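Local coordinates for protein AncCDT-1 (Synthetic construct, PDB 5T0W) that binds arginine in the cleft between its two lobes, as an amino acid-binding protein of the periplasmic solute-binding family and precursor of cyclohexadienyl dehydratase, at residues K34-F38 / E242-K246. Sequence-based numbering, arbitrary orientation.
Sequences KPFSF and EKWFK
In this family 3 periplasmic-binding-protein fold, the loop leading into strand 38-39 packs through Pro35 and Phe36, with Phe38 at the start of the strand, on Trp244 and Phe245, in the last turn of the C-terminal helix 236-245. Pro35, entered through a cis peptide bond, sits between the two helix aromatics: its CB lies 4.0 Å from CE3 of Trp244, while its CG approaches CE1 of Phe245 at 3.7 Å. Over one face of the indole, toward the rim, stands the Pro35 carbonyl oxygen; CE of Lys243 covers the opposite face. Trp244 NE1 hydrogen-bonds to Asp51 OD2, and Lys243 NZ forms a salt bridge with the same oxygen, tying both to helix 48-60. Replacing Trp244 by an alanine takes the indole away, which would probably leave a gap beside Pro35 and Phe38 and Asp51 without one of its hydrogen-bond partners. On the ligand side, CZ of Phe245 meets CE1 of Phe36 at 4.0 Å, the ring planes inclined at 52°. Phe38 CG sits between its backbone N and carbonyl carbon (chi1 55°), which brings the ring back beside Pro35, with Pro35 O at its edge. The Phe38 and Trp244 planes are nearly perpendicular (87°), and Phe38 CZ reaches Trp244 CZ3 at 3.7 Å.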
loop_
_atom_site.group_PDB
_atom_site.type_symbol
_atom_site.label_atom_id
_atom_site.label_comp_id
_atom_site.label_asym_id
_atom_site.label_seq_id
_atom_site.Cartn_x
_atom_site.Cartn_y
_atom_site.Cartn_z
ATOM N N LYS A 34 0.544 1.540 -7.992
ATOM C CA LYS A 34 -0.050 2.816 -8.358
ATOM C C LYS A 34 -1.331 2.921 -7.634
ATOM O O LYS A 34 -2.006 1.938 -7.482
ATOM C CB LYS A 34 -0.355 2.884 -9.842
ATOM C CG LYS A 34 0.863 3.033 -10.715
ATOM C CD LYS A 34 0.659 2.639 -12.195
ATOM C CE LYS A 34 1.056 1.196 -12.533
ATOM N NZ LYS A 34 0.668 0.895 -13.957
ATOM N N PRO A 35 -1.681 4.118 -7.188
ATOM C CA PRO A 35 -0.956 5.374 -7.312
ATOM C C PRO A 35 -0.026 5.727 -6.109
ATOM O O PRO A 35 0.360 6.884 -5.958
ATOM C CB PRO A 35 -2.094 6.382 -7.414
ATOM C CG PRO A 35 -3.114 5.832 -6.485
ATOM C CD PRO A 35 -2.991 4.328 -6.552
ATOM N N PHE A 36 0.366 4.752 -5.298
ATOM C CA PHE A 36 1.172 5.042 -4.107
ATOM C C PHE A 36 2.653 5.129 -4.414
ATOM O O PHE A 36 3.296 6.127 -4.077
ATOM C CB PHE A 36 0.924 3.998 -3.033
ATOM C CG PHE A 36 -0.418 4.096 -2.420
ATOM C CD1 PHE A 36 -0.646 4.992 -1.397
ATOM C CD2 PHE A 36 -1.469 3.317 -2.887
ATOM C CE1 PHE A 36 -1.897 5.125 -0.828
ATOM C CE2 PHE A 36 -2.737 3.428 -2.319
ATOM C CZ PHE A 36 -2.941 4.332 -1.286
ATOM N N SER A 37 3.199 4.110 -5.077
ATOM C CA SER A 37 4.567 4.203 -5.577
ATOM C C SER A 37 4.775 3.326 -6.806
ATOM O O SER A 37 4.423 2.134 -6.820
ATOM C CB SER A 37 5.576 3.822 -4.503
ATOM O OG SER A 37 5.356 2.502 -4.109
ATOM N N PHE A 38 5.355 3.925 -7.836
ATOM C CA PHE A 38 5.555 3.232 -9.085
ATOM C C PHE A 38 6.613 3.945 -9.908
ATOM O O PHE A 38 7.281 4.905 -9.460
ATOM C CB PHE A 38 4.231 3.061 -9.832
ATOM C CG PHE A 38 3.496 4.335 -10.071
ATOM C CD1 PHE A 38 2.781 4.930 -9.056
ATOM C CD2 PHE A 38 3.492 4.924 -11.345
ATOM C CE1 PHE A 38 2.084 6.102 -9.284
ATOM C CE2 PHE A 38 2.800 6.087 -11.580
ATOM C CZ PHE A 38 2.102 6.689 -10.539
ATOM N N GLU A 242 -5.393 15.438 -3.290
ATOM C CA GLU A 242 -6.233 15.676 -4.460
ATOM C C GLU A 242 -5.493 15.435 -5.769
ATOM O O GLU A 242 -6.112 15.149 -6.785
ATOM C CB GLU A 242 -6.812 17.092 -4.432
ATOM C CG GLU A 242 -7.923 17.273 -3.403
ATOM C CD GLU A 242 -7.990 18.691 -2.840
ATOM O OE1 GLU A 242 -6.978 19.437 -2.885
ATOM O OE2 GLU A 242 -9.074 19.094 -2.361
ATOM N N LYS A 243 -4.173 15.551 -5.734
ATOM C CA LYS A 243 -3.358 15.292 -6.901
ATOM C C LYS A 243 -3.388 13.828 -7.310
ATOM O O LYS A 243 -3.388 13.523 -8.496
ATOM C CB LYS A 243 -1.910 15.724 -6.652
ATOM C CG LYS A 243 -0.934 15.240 -7.717
ATOM C CD LYS A 243 0.486 15.672 -7.417
ATOM C CE LYS A 243 1.462 15.031 -8.385
ATOM N NZ LYS A 243 2.863 15.310 -7.937
ATOM N N TRP A 244 -3.417 12.924 -6.338
ATOM C CA TRP A 244 -3.378 11.491 -6.637
ATOM C C TRP A 244 -4.714 10.753 -6.534
ATOM O O TRP A 244 -4.847 9.662 -7.082
ATOM C CB TRP A 244 -2.360 10.822 -5.726
ATOM C CG TRP A 244 -0.958 11.183 -6.065
ATOM C CD1 TRP A 244 -0.117 11.981 -5.345
ATOM C CD2 TRP A 244 -0.230 10.762 -7.214
ATOM N NE1 TRP A 244 1.103 12.084 -5.979
ATOM C CE2 TRP A 244 1.066 11.334 -7.123
ATOM C CE3 TRP A 244 -0.549 9.968 -8.328
ATOM C CZ2 TRP A 244 2.043 11.131 -8.094
ATOM C CZ3 TRP A 244 0.431 9.763 -9.297
ATOM C CH2 TRP A 244 1.715 10.343 -9.166
ATOM N N PHE A 245 -5.703 11.343 -5.855
ATOM C CA PHE A 245 -7.029 10.712 -5.673
ATOM C C PHE A 245 -8.236 11.518 -6.212
ATOM O O PHE A 245 -9.381 11.149 -5.994
ATOM C CB PHE A 245 -7.204 10.351 -4.186
ATOM C CG PHE A 245 -6.056 9.558 -3.634
ATOM C CD1 PHE A 245 -5.815 8.245 -4.076
ATOM C CD2 PHE A 245 -5.169 10.128 -2.715
ATOM C CE1 PHE A 245 -4.728 7.521 -3.598
ATOM C CE2 PHE A 245 -4.088 9.403 -2.218
ATOM C CZ PHE A 245 -3.861 8.095 -2.671
ATOM N N LYS A 246 -7.967 12.618 -6.919
ATOM C CA LYS A 246 -9.004 13.416 -7.611
ATOM C C LYS A 246 -10.399 12.788 -7.477
ATOM O O LYS A 246 -10.933 12.187 -8.419
ATOM C CB LYS A 246 -8.619 13.620 -9.078
#